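Local coordinates for choline binding protein PCPA (Streptococcus pneumoniae, PDB 4CP6) that probably attaches to choline on the pneumococcal surface, where it displays a leucine-rich repeat domain that is studied as a vaccine antigen, at residues V92-S97 with S115-I120; V44-F49 with A80-P85. All blocks are in the same frame, centred on the assembly; numbering follows the deposited sequence.

Interaction 1: V92-S97 with S115-I120; sequences VYYPSS and SKAKTI
Tyr94 and Ser115 meet through their hydroxyls, with Tyr94 OH and Ser115 OG 2.7 Å apart. Behind this polar end, the tyrosine ring lies against the backbone of segment 115-120: Tyr94 CE1 comes within 3.4 Å of Lys116 N, and Tyr94 CD1 within 3.6 Å of Lys116 CB. The ring passes the lysine chain at a slant and touches it at CB. Tyr94 chi1, -161°, turns the ring away from its own nitrogen and across to the other segment, while Pro95 CD covers one ring face near its rim.

Further along, the backbones take over. Lys118 N donates to Ser96 O at 2.9 Å, from above the carbonyl plane, and Ser96 O also receives a CH contact from Ala117 CA. Ser97 CA makes a similar approach to Thr119 O, and Ser97 CB packs on Thr119 CG2 at 3.7 Å. Thr119 N is buried here without a partner.

The second shell fixes these groups. Ser115 OG accepts from Ala117 N at 3.2 Å, closing an ST turn that sets the serine oxygen facing the tyrosine. Two bends in the Lys118 chain return NZ to Lys116 O, 2.9 Å away, and the same ammonium forms a salt bridge with Glu140. Water joins the outer margin, giving to Val92 O and accepting from Lys116 NZ. Tyr94 OH is hydrogen-bonded to Phe81 O, and the ring meets Phe49 edge-to-face.

Such a loop-to-loop approach, leading into the adjacent parallel strands 97-100 and 119-122, is characteristic of a leucine-rich repeat solenoid, in which successive turns stack through short strands and the loops that enter them.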
loop_
_atom_site.group_PDB
_atom_site.type_symbol
_atom_site.label_atom_id
_atom_site.label_comp_id
_atom_site.label_asym_id
_atom_site.label_seq_id
_atom_site.Cartn_x
_atom_site.Cartn_y
_atom_site.Cartn_z
ATOM N N VAL A 92 12.791 -16.548 22.720
ATOM C CA VAL A 92 11.432 -17.050 22.594
ATOM C C VAL A 92 11.545 -18.027 21.419
ATOM O O VAL A 92 11.942 -17.633 20.306
ATOM C CB VAL A 92 10.403 -15.905 22.370
ATOM C CG1 VAL A 92 9.014 -16.462 22.094
ATOM C CG2 VAL A 92 10.358 -14.978 23.594
ATOM N N TYR A 93 11.308 -19.319 21.692
ATOM C CA TYR A 93 11.525 -20.376 20.710
ATOM C C TYR A 93 10.504 -20.338 19.595
ATOM O O TYR A 93 9.344 -20.015 19.833
ATOM C CB TYR A 93 11.503 -21.743 21.394
ATOM C CG TYR A 93 12.433 -21.787 22.586
ATOM C CD1 TYR A 93 13.793 -21.535 22.438
ATOM C CD2 TYR A 93 11.951 -22.083 23.858
ATOM C CE1 TYR A 93 14.658 -21.578 23.532
ATOM C CE2 TYR A 93 12.805 -22.113 24.958
ATOM C CZ TYR A 93 14.156 -21.882 24.785
ATOM O OH TYR A 93 14.982 -21.923 25.888
ATOM N N TYR A 94 10.924 -20.666 18.375
ATOM C CA TYR A 94 9.978 -20.608 17.267
ATOM C C TYR A 94 10.493 -21.498 16.144
ATOM O O TYR A 94 11.688 -21.521 15.889
ATOM C CB TYR A 94 9.809 -19.134 16.778
ATOM C CG TYR A 94 8.549 -18.950 15.969
ATOM C CD1 TYR A 94 8.537 -19.207 14.599
ATOM C CD2 TYR A 94 7.351 -18.569 16.579
ATOM C CE1 TYR A 94 7.349 -19.149 13.868
ATOM C CE2 TYR A 94 6.169 -18.451 15.843
ATOM C CZ TYR A 94 6.181 -18.723 14.479
ATOM O OH TYR A 94 5.036 -18.617 13.726
ATOM N N PRO A 95 9.598 -22.233 15.458
ATOM C CA PRO A 95 10.044 -23.123 14.381
ATOM C C PRO A 95 10.626 -22.415 13.164
ATOM O O PRO A 95 10.363 -21.240 12.924
ATOM C CB PRO A 95 8.780 -23.904 13.998
ATOM C CG PRO A 95 7.653 -23.208 14.599
ATOM C CD PRO A 95 8.158 -22.364 15.724
ATOM N N SER A 96 11.392 -23.163 12.353
ATOM C CA SER A 96 11.983 -22.592 11.132
ATOM C C SER A 96 10.992 -22.618 9.953
ATOM O O SER A 96 11.168 -21.889 8.969
ATOM C CB SER A 96 13.204 -23.410 10.759
ATOM O OG SER A 96 12.841 -24.777 10.663
ATOM N N SER A 97 10.003 -23.497 10.020
ATOM C CA SER A 97 8.968 -23.637 8.991
ATOM C C SER A 97 7.744 -24.207 9.655
ATOM O O SER A 97 7.865 -24.869 10.697
ATOM C CB SER A 97 9.426 -24.554 7.855
ATOM O OG SER A 97 9.471 -25.909 8.277
ATOM N N SER A 115 5.761 -13.967 12.565
ATOM C CA SER A 115 6.301 -15.318 12.454
ATOM C C SER A 115 7.741 -15.374 11.999
ATOM O O SER A 115 8.104 -14.754 11.012
ATOM C CB SER A 115 5.435 -16.158 11.521
ATOM O OG SER A 115 5.932 -17.482 11.387
ATOM N N LYS A 116 8.556 -16.181 12.684
ATOM C CA LYS A 116 9.947 -16.359 12.275
ATOM C C LYS A 116 10.104 -17.515 11.283
ATOM O O LYS A 116 11.232 -17.781 10.845
ATOM C CB LYS A 116 10.814 -16.612 13.500
ATOM C CG LYS A 116 10.953 -15.371 14.360
ATOM C CD LYS A 116 11.867 -15.662 15.535
ATOM C CE LYS A 116 13.294 -15.939 15.152
ATOM N NZ LYS A 116 14.156 -16.081 16.364
ATOM N N ALA A 117 8.998 -18.178 10.896
ATOM C CA ALA A 117 9.085 -19.257 9.916
ATOM C C ALA A 117 9.506 -18.667 8.549
ATOM O O ALA A 117 8.956 -17.648 8.080
ATOM C CB ALA A 117 7.740 -19.957 9.792
ATOM N N LYS A 118 10.503 -19.288 7.926
ATOM C CA LYS A 118 10.989 -18.827 6.624
ATOM C C LYS A 118 10.062 -19.307 5.520
ATOM O O LYS A 118 9.987 -18.699 4.444
ATOM C CB LYS A 118 12.415 -19.329 6.361
ATOM C CG LYS A 118 13.419 -18.988 7.467
ATOM C CD LYS A 118 13.897 -17.560 7.428
ATOM C CE LYS A 118 14.625 -17.155 8.688
ATOM N NZ LYS A 118 13.687 -16.701 9.754
ATOM N N THR A 119 9.373 -20.402 5.769
ATOM C CA THR A 119 8.372 -20.892 4.848
ATOM C C THR A 119 7.170 -21.452 5.572
ATOM O O THR A 119 7.252 -21.854 6.740
ATOM C CB THR A 119 8.927 -21.855 3.813
ATOM O OG1 THR A 119 7.923 -21.997 2.776
ATOM C CG2 THR A 119 9.355 -23.188 4.418
ATOM N N ILE A 120 6.039 -21.421 4.882
ATOM C CA ILE A 120 4.769 -21.980 5.289
ATOM C C ILE A 120 4.447 -22.946 4.195
ATOM O O ILE A 120 4.399 -22.543 3.012
ATOM C CB ILE A 120 3.666 -20.899 5.402
ATOM C CG1 ILE A 120 4.000 -19.845 6.457
ATOM C CG2 ILE A 120 2.284 -21.518 5.625
ATOM C CD1 ILE A 120 3.967 -20.324 7.890
HETATM O O HOH W 1 13.522 -18.080 18.144
#

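Interaction 2: V44-F49 with A80-P85; sequences VTPVEF and AFSYYP
Phe49 and Phe81 meet rim against rim, Phe49 CZ lying 3.7 Å from Phe81 CD1, with each atom near the plane of the other ring and the two side chains crossing at about a right angle. Val47 lies alongside Phe81 and reaches Phe49 as well. Its CG2 packs 3.8 Å from Phe81 CE1. With CG1 anti to the backbone N (chi1 166°), that methyl leans over one face of the Phe49 ring, toward the rim, while still brushing Phe81. Outside the segments, Phe49 also meets Phe58 edge-to-face, and Phe81 packs on Ile60.

A single backbone bond borders this core: Val47 N donates to Ala80 O at 2.8 Å and nearly straight, 168°. Pro46 CA brings a weaker CH contact to the same oxygen. On the outer flank Pro46 CG approaches the edge of the Tyr84 ring, 4.1 Å from Tyr84 CD2; that ring stacks on His113, and its hydroxyl bonds to Gln79. A water lies 3.0 Å from Val47 O and 2.9 Å from Ser82 O, placed to link the two backbones.

The arrangement is an aromatic cluster between two irregular loops, packed through Phe58 against strand 57-59, the outermost strand at the N-terminal end of the leucine-rich repeat sheet.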
loop_
_atom_site.group_PDB
_atom_site.type_symbol
_atom_site.label_atom_id
_atom_site.label_comp_id
_atom_site.label_asym_id
_atom_site.label_seq_id
_atom_site.Cartn_x
_atom_site.Cartn_y
_atom_site.Cartn_z
ATOM N N VAL A 44 -5.846 -15.519 22.191
ATOM C CA VAL A 44 -5.296 -14.442 23.026
ATOM C C VAL A 44 -3.772 -14.530 23.085
ATOM O O VAL A 44 -3.076 -13.537 22.830
ATOM C CB VAL A 44 -5.922 -14.471 24.465
ATOM C CG1 VAL A 44 -5.388 -13.320 25.326
ATOM C CG2 VAL A 44 -7.459 -14.451 24.420
ATOM N N THR A 45 -3.247 -15.713 23.448
ATOM C CA THR A 45 -1.811 -15.881 23.579
ATOM C C THR A 45 -1.249 -16.858 22.545
ATOM O O THR A 45 -1.941 -17.793 22.104
ATOM C CB THR A 45 -1.447 -16.355 25.012
ATOM O OG1 THR A 45 -2.173 -17.540 25.296
ATOM C CG2 THR A 45 -1.724 -15.272 26.078
ATOM N N PRO A 46 0.046 -16.708 22.245
ATOM C CA PRO A 46 0.673 -17.609 21.289
ATOM C C PRO A 46 1.001 -18.954 21.905
ATOM O O PRO A 46 1.261 -19.080 23.116
ATOM C CB PRO A 46 1.984 -16.890 20.930
ATOM C CG PRO A 46 1.849 -15.485 21.449
ATOM C CD PRO A 46 0.983 -15.636 22.650
ATOM N N VAL A 47 1.055 -19.955 21.065
ATOM C CA VAL A 47 1.558 -21.266 21.417
ATOM C C VAL A 47 3.036 -21.070 21.797
ATOM O O VAL A 47 3.796 -20.356 21.116
ATOM C CB VAL A 47 1.456 -22.224 20.207
ATOM C CG1 VAL A 47 2.291 -23.508 20.415
ATOM C CG2 VAL A 47 0.003 -22.537 19.892
ATOM N N GLU A 48 3.423 -21.674 22.931
ATOM C CA GLU A 48 4.799 -21.630 23.395
ATOM C C GLU A 48 5.499 -22.914 22.956
ATOM O O GLU A 48 5.026 -24.005 23.266
ATOM C CB GLU A 48 4.798 -21.540 24.913
ATOM C CG GLU A 48 6.188 -21.433 25.496
ATOM C CD GLU A 48 6.135 -21.085 26.965
ATOM O OE1 GLU A 48 5.842 -19.909 27.280
ATOM O OE2 GLU A 48 6.336 -21.995 27.800
ATOM N N PHE A 49 6.632 -22.785 22.270
ATOM C CA PHE A 49 7.404 -23.904 21.768
ATOM C C PHE A 49 8.483 -24.304 22.757
ATOM O O PHE A 49 8.941 -23.477 23.548
ATOM C CB PHE A 49 8.030 -23.559 20.399
ATOM C CG PHE A 49 6.988 -23.381 19.312
ATOM C CD1 PHE A 49 6.464 -24.481 18.647
ATOM C CD2 PHE A 49 6.489 -22.120 19.002
ATOM C CE1 PHE A 49 5.489 -24.325 17.658
ATOM C CE2 PHE A 49 5.506 -21.964 18.019
ATOM C CZ PHE A 49 5.020 -23.067 17.346
ATOM N N ALA A 80 -2.158 -17.349 17.557
ATOM C CA ALA A 80 -1.693 -18.714 17.870
ATOM C C ALA A 80 -0.247 -18.984 17.516
ATOM O O ALA A 80 0.490 -19.579 18.321
ATOM C CB ALA A 80 -2.596 -19.748 17.220
ATOM N N PHE A 81 0.175 -18.560 16.320
ATOM C CA PHE A 81 1.549 -18.770 15.903
ATOM C C PHE A 81 2.268 -17.441 15.711
ATOM O O PHE A 81 3.149 -17.286 14.856
ATOM C CB PHE A 81 1.647 -19.723 14.711
ATOM C CG PHE A 81 1.099 -21.076 15.088
ATOM C CD1 PHE A 81 1.774 -21.893 16.008
ATOM C CD2 PHE A 81 -0.107 -21.521 14.578
ATOM C CE1 PHE A 81 1.253 -23.128 16.390
ATOM C CE2 PHE A 81 -0.640 -22.755 14.979
ATOM C CZ PHE A 81 0.042 -23.551 15.887
ATOM N N SER A 82 1.893 -16.465 16.542
ATOM C CA SER A 82 2.584 -15.199 16.484
ATOM C C SER A 82 3.902 -15.293 17.246
ATOM O O SER A 82 4.046 -16.108 18.185
ATOM C CB SER A 82 1.732 -14.075 17.056
ATOM O OG SER A 82 1.473 -14.352 18.416
ATOM N N TYR A 83 4.838 -14.462 16.862
ATOM C CA TYR A 83 6.125 -14.388 17.516
ATOM C C TYR A 83 6.197 -13.021 18.114
ATOM O O TYR A 83 6.056 -12.008 17.405
ATOM C CB TYR A 83 7.303 -14.635 16.546
ATOM C CG TYR A 83 8.624 -14.303 17.203
ATOM C CD1 TYR A 83 9.270 -15.235 18.019
ATOM C CD2 TYR A 83 9.109 -12.993 17.208
ATOM C CE1 TYR A 83 10.440 -14.904 18.707
ATOM C CE2 TYR A 83 10.231 -12.632 17.960
ATOM C CZ TYR A 83 10.900 -13.596 18.700
ATOM O OH TYR A 83 12.033 -13.245 19.410
ATOM N N TYR A 84 6.452 -13.001 19.422
ATOM C CA TYR A 84 6.678 -11.786 20.187
ATOM C C TYR A 84 7.879 -11.950 21.081
ATOM O O TYR A 84 8.045 -12.982 21.732
ATOM C CB TYR A 84 5.476 -11.428 21.065
ATOM C CG TYR A 84 4.265 -11.027 20.274
ATOM C CD1 TYR A 84 4.128 -9.730 19.785
ATOM C CD2 TYR A 84 3.199 -11.901 20.114
ATOM C CE1 TYR A 84 2.995 -9.347 19.069
ATOM C CE2 TYR A 84 2.054 -11.524 19.427
ATOM C CZ TYR A 84 1.960 -10.253 18.889
ATOM O OH TYR A 84 0.830 -9.909 18.198
ATOM N N PRO A 85 8.679 -10.898 21.200
ATOM C CA PRO A 85 9.776 -10.925 22.169
ATOM C C PRO A 85 9.211 -10.862 23.586
ATOM O O PRO A 85 8.061 -10.447 23.804
ATOM C CB PRO A 85 10.574 -9.675 21.848
ATOM C CG PRO A 85 9.565 -8.719 21.248
ATOM C CD PRO A 85 8.555 -9.581 20.539
HETATM O O HOH W 2 3.853 -18.992 18.404
#

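How the interactions relate
Read from the N terminus, interaction 2 comes first: 44-49 meets 80-85 and closes a loop that holds strands 57-59, 63-66 and 69-76. A short excursion then leads to 92-97, where interaction 1 opens; it ends at 115-120 after strands 97-100 and 106-107. The two loops are in series, neither nested nor crossed, yet their centres are only 11 Å apart. Packing joins them: Pro95 CD lies 3.5 Å from Phe49 CE2, and Val92 O 3.5 Å from Tyr83 CE1. Interaction 2 ties the loop after strand 35-40 to the loop after strand 69-76; interaction 1 joins the lead-ins of strands 97-100 and 119-122.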